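Local structure of serine protease inhibitor 1 (Coprinopsis cinerea, 3VWC) at residues A62-D74 with W108-V122. The protein probably inhibits serine proteases, as a fungal beta-trefoil protein of the I66 peptidase inhibitor family. Numbering follows the deposited sequence. Where two conformers were deposited one is given.
Sequences APVAPQEGKLFAD and WVVPADAEELQQVEV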
# COMPACT_ATOMS: atom_id res chain seq x y z
N ALA A 62 10.01 -7.95 -1.50
CA ALA A 62 9.10 -8.56 -2.46
C ALA A 62 8.11 -7.54 -3.03
O ALA A 62 7.52 -6.74 -2.26
CB ALA A 62 8.33 -9.73 -1.83
N PRO A 63 7.80 -7.65 -4.33
CA PRO A 63 6.91 -6.65 -4.92
C PRO A 63 5.48 -7.01 -4.53
O PRO A 63 5.17 -8.19 -4.40
CB PRO A 63 7.13 -6.82 -6.43
CG PRO A 63 7.53 -8.28 -6.61
CD PRO A 63 8.39 -8.55 -5.36
N VAL A 64 4.60 -6.02 -4.36
CA VAL A 64 3.23 -6.31 -3.99
C VAL A 64 2.26 -6.29 -5.15
O VAL A 64 2.49 -5.60 -6.18
CB VAL A 64 2.75 -5.41 -2.81
CG1 VAL A 64 3.69 -5.45 -1.64
CG2 VAL A 64 2.68 -3.91 -3.21
N ALA A 65 1.19 -7.06 -5.04
CA ALA A 65 0.26 -7.29 -6.10
C ALA A 65 -1.07 -7.69 -5.48
O ALA A 65 -1.11 -8.22 -4.35
CB ALA A 65 0.83 -8.42 -7.01
N PRO A 66 -2.16 -7.48 -6.21
CA PRO A 66 -3.51 -7.76 -5.75
C PRO A 66 -3.90 -9.19 -6.08
O PRO A 66 -3.47 -9.72 -7.11
CB PRO A 66 -4.38 -6.77 -6.55
CG PRO A 66 -3.59 -6.59 -7.87
CD PRO A 66 -2.12 -6.71 -7.48
N GLN A 67 -4.65 -9.83 -5.20
CA GLN A 67 -5.18 -11.15 -5.49
C GLN A 67 -6.46 -11.34 -4.67
O GLN A 67 -6.49 -11.07 -3.48
CB GLN A 67 -4.14 -12.21 -5.14
CG GLN A 67 -4.60 -13.64 -5.35
CD GLN A 67 -3.51 -14.62 -5.01
OE1 GLN A 67 -2.60 -14.83 -5.81
NE2 GLN A 67 -3.49 -15.09 -3.76
N GLU A 68 -7.57 -11.59 -5.37
CA GLU A 68 -8.87 -11.78 -4.74
C GLU A 68 -9.15 -10.66 -3.76
O GLU A 68 -9.56 -10.92 -2.62
CB GLU A 68 -8.96 -13.15 -4.06
CG GLU A 68 -8.99 -14.34 -5.05
CD GLU A 68 -9.21 -15.68 -4.31
OE1 GLU A 68 -8.38 -16.07 -3.45
OE2 GLU A 68 -10.26 -16.31 -4.53
N GLY A 69 -8.93 -9.44 -4.20
CA GLY A 69 -9.37 -8.29 -3.41
C GLY A 69 -8.46 -7.86 -2.27
O GLY A 69 -8.84 -7.02 -1.47
N LYS A 70 -7.32 -8.52 -2.15
CA LYS A 70 -6.37 -8.24 -1.08
C LYS A 70 -4.99 -8.01 -1.58
O LYS A 70 -4.60 -8.43 -2.68
CB LYS A 70 -6.37 -9.40 -0.05
CG LYS A 70 -7.79 -9.79 0.41
CD LYS A 70 -8.35 -8.80 1.43
CE LYS A 70 -9.61 -9.37 2.10
NZ LYS A 70 -9.29 -10.45 3.08
N LEU A 71 -4.21 -7.35 -0.73
CA LEU A 71 -2.82 -6.98 -1.09
C LEU A 71 -1.78 -7.93 -0.53
O LEU A 71 -1.78 -8.20 0.68
CB LEU A 71 -2.54 -5.55 -0.61
CG LEU A 71 -1.19 -5.00 -1.01
CD1 LEU A 71 -1.07 -4.85 -2.53
CD2 LEU A 71 -0.96 -3.64 -0.32
N PHE A 72 -0.95 -8.52 -1.41
CA PHE A 72 0.11 -9.46 -0.94
C PHE A 72 1.48 -9.08 -1.47
O PHE A 72 1.56 -8.44 -2.52
CB PHE A 72 -0.14 -10.86 -1.49
CG PHE A 72 -1.42 -11.50 -0.98
CD1 PHE A 72 -1.32 -12.47 0.02
CD2 PHE A 72 -2.63 -11.33 -1.63
CE1 PHE A 72 -2.49 -13.16 0.42
CE2 PHE A 72 -3.81 -12.03 -1.29
CZ PHE A 72 -3.73 -12.99 -0.26
N ALA A 73 2.51 -9.51 -0.76
CA ALA A 73 3.85 -9.61 -1.31
C ALA A 73 4.03 -10.92 -2.08
O ALA A 73 3.61 -12.01 -1.61
CB ALA A 73 4.85 -9.43 -0.25
N ASP A 74 4.58 -10.80 -3.29
CA ASP A 74 4.77 -11.97 -4.18
C ASP A 74 6.16 -12.54 -3.93
O ASP A 74 7.18 -11.90 -4.22
CB ASP A 74 4.58 -11.59 -5.66
CG ASP A 74 4.67 -12.79 -6.63
OD1 ASP A 74 4.75 -13.95 -6.17
OD2 ASP A 74 4.75 -12.50 -7.87
N TRP A 108 -5.48 0.56 -2.99
CA TRP A 108 -5.29 0.10 -1.62
C TRP A 108 -6.41 0.69 -0.76
O TRP A 108 -6.64 1.93 -0.78
CB TRP A 108 -3.95 0.53 -1.08
CG TRP A 108 -2.71 -0.08 -1.68
CD1 TRP A 108 -2.61 -0.84 -2.83
CD2 TRP A 108 -1.41 0.09 -1.18
NE1 TRP A 108 -1.30 -1.19 -3.03
CE2 TRP A 108 -0.53 -0.60 -2.06
CE3 TRP A 108 -0.87 0.80 -0.08
CZ2 TRP A 108 0.86 -0.61 -1.86
CZ3 TRP A 108 0.53 0.77 0.14
CH2 TRP A 108 1.37 0.05 -0.75
N VAL A 109 -6.94 -0.14 0.13
CA VAL A 109 -7.97 0.30 1.08
C VAL A 109 -7.75 -0.37 2.45
O VAL A 109 -7.58 -1.60 2.57
CB VAL A 109 -9.41 -0.07 0.60
CG1 VAL A 109 -10.46 0.33 1.63
CG2 VAL A 109 -9.70 0.62 -0.74
N VAL A 110 -7.65 0.45 3.50
CA VAL A 110 -7.64 -0.08 4.89
C VAL A 110 -9.03 0.25 5.45
O VAL A 110 -9.38 1.44 5.57
CB VAL A 110 -6.54 0.62 5.72
CG1 VAL A 110 -6.69 0.25 7.26
CG2 VAL A 110 -5.21 0.17 5.23
N PRO A 111 -9.86 -0.77 5.74
CA PRO A 111 -11.20 -0.43 6.28
C PRO A 111 -11.12 0.39 7.57
O PRO A 111 -10.19 0.25 8.39
CB PRO A 111 -11.82 -1.80 6.58
CG PRO A 111 -11.05 -2.80 5.75
CD PRO A 111 -9.65 -2.24 5.62
N ALA A 112 -12.16 1.19 7.80
CA ALA A 112 -12.10 2.13 8.93
C ALA A 112 -12.05 1.42 10.24
O ALA A 112 -11.45 1.92 11.22
CB ALA A 112 -13.24 3.13 8.87
N ASP A 113 -12.63 0.22 10.27
CA ASP A 113 -12.63 -0.60 11.49
C ASP A 113 -11.47 -1.63 11.53
O ASP A 113 -11.56 -2.64 12.27
CB ASP A 113 -14.01 -1.28 11.67
CG ASP A 113 -14.26 -2.39 10.67
OD1 ASP A 113 -15.09 -3.27 10.95
OD2 ASP A 113 -13.69 -2.31 9.58
N ALA A 114 -10.46 -1.48 10.66
CA ALA A 114 -9.42 -2.47 10.59
C ALA A 114 -8.77 -2.68 11.96
O ALA A 114 -8.58 -1.73 12.74
CB ALA A 114 -8.33 -2.04 9.58
N GLU A 115 -8.52 -3.93 12.30
CA GLU A 115 -7.73 -4.26 13.47
C GLU A 115 -6.22 -4.39 13.15
O GLU A 115 -5.80 -4.63 11.99
CB GLU A 115 -8.22 -5.62 14.00
CG GLU A 115 -9.64 -5.64 14.44
CD GLU A 115 -10.01 -7.01 15.05
OE1 GLU A 115 -10.37 -7.01 16.23
OE2 GLU A 115 -9.87 -8.07 14.39
N GLU A 116 -5.40 -4.37 14.20
CA GLU A 116 -3.99 -4.66 14.02
C GLU A 116 -3.82 -6.04 13.42
O GLU A 116 -4.55 -6.98 13.77
CB GLU A 116 -3.26 -4.54 15.37
CG GLU A 116 -3.24 -3.12 15.85
CD GLU A 116 -2.48 -2.89 17.15
OE1 GLU A 116 -2.00 -3.87 17.75
OE2 GLU A 116 -2.40 -1.70 17.56
N LEU A 117 -2.88 -6.13 12.46
CA LEU A 117 -2.58 -7.35 11.66
C LEU A 117 -3.58 -7.64 10.53
O LEU A 117 -3.39 -8.56 9.73
CB LEU A 117 -2.34 -8.62 12.54
CG LEU A 117 -1.15 -8.49 13.50
CD1 LEU A 117 -1.08 -9.71 14.46
CD2 LEU A 117 0.16 -8.37 12.74
N GLN A 118 -4.62 -6.82 10.41
CA GLN A 118 -5.62 -7.07 9.37
C GLN A 118 -5.01 -6.75 8.01
O GLN A 118 -4.27 -5.75 7.89
CB GLN A 118 -6.87 -6.23 9.63
CG GLN A 118 -8.01 -6.61 8.69
CD GLN A 118 -9.33 -5.98 9.06
OE1 GLN A 118 -9.60 -5.77 10.27
NE2 GLN A 118 -10.17 -5.74 8.09
N GLN A 119 -5.41 -7.53 6.98
CA GLN A 119 -4.83 -7.37 5.61
C GLN A 119 -5.36 -6.14 4.88
O GLN A 119 -6.56 -5.84 4.93
CB GLN A 119 -5.09 -8.62 4.79
CG GLN A 119 -4.32 -8.60 3.47
CD GLN A 119 -4.35 -9.91 2.72
OE1 GLN A 119 -3.59 -10.09 1.75
NE2 GLN A 119 -5.17 -10.83 3.17
N VAL A 120 -4.47 -5.45 4.18
CA VAL A 120 -4.87 -4.36 3.30
C VAL A 120 -5.66 -4.91 2.11
O VAL A 120 -5.38 -6.00 1.60
CB VAL A 120 -3.60 -3.62 2.84
CG1 VAL A 120 -3.95 -2.52 1.82
CG2 VAL A 120 -2.89 -3.00 4.03
N GLU A 121 -6.72 -4.19 1.76
CA GLU A 121 -7.63 -4.59 0.69
C GLU A 121 -7.25 -3.88 -0.61
O GLU A 121 -6.56 -2.87 -0.57
CB GLU A 121 -9.09 -4.32 1.07
CG GLU A 121 -9.39 -5.11 2.35
CD GLU A 121 -10.84 -5.06 2.81
OE1 GLU A 121 -11.64 -4.30 2.23
OE2 GLU A 121 -11.14 -5.76 3.80
N VAL A 122 -7.70 -4.42 -1.73
CA VAL A 122 -7.57 -3.75 -3.02
C VAL A 122 -8.89 -3.73 -3.73
O VAL A 122 -9.44 -4.77 -4.07
CB VAL A 122 -6.51 -4.43 -3.90
CG1 VAL A 122 -6.30 -3.65 -5.19
CG2 VAL A 122 -5.17 -4.61 -3.15
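With CG trans to its backbone N (chi1 -176°), Leu71 lays its two methyls against Trp108, whose own chi1 of -68° sets the indole across their path in the core of this beta-trefoil. CD2 of Leu71 sits over one face of the ring, 3.7 Å from the centroid of the five-membered ring and only 18° off its normal, a CH-pi contact. CD1 of the same leucine reaches NE1 of Trp108. Val64 brings CG2 obliquely against CZ2 of the indole, while Trp84 and Phe141 meet the tryptophan edge-to-face, so the ring is packed on several sides.

The backbones join at a single beta bridge, Lys70 with Glu121, where the hairpin 62-73, turning through a type I' turn from Gln67 to Lys70, meets the start of strand 121-123, just after the long 110-120 loop. Two hydrogen bonds bracket it: Val122 N gives a nearly straight bond to Gly69 O at 2.9 Å, and Leu71 N binds Val120 O at 2.9 Å.

Next to the bridge, Val122 divides its methyls, CG1 lying 3.9 Å from CB of Pro66 and CG2 3.8 Å from CB of Leu71. The aliphatic part of Lys70 runs alongside Glu121, CD of Lys70 lying 3.9 Å from CG of Glu121; the carboxylate itself is held by a salt bridge from OE1 of Glu121 to NH2 of Arg123.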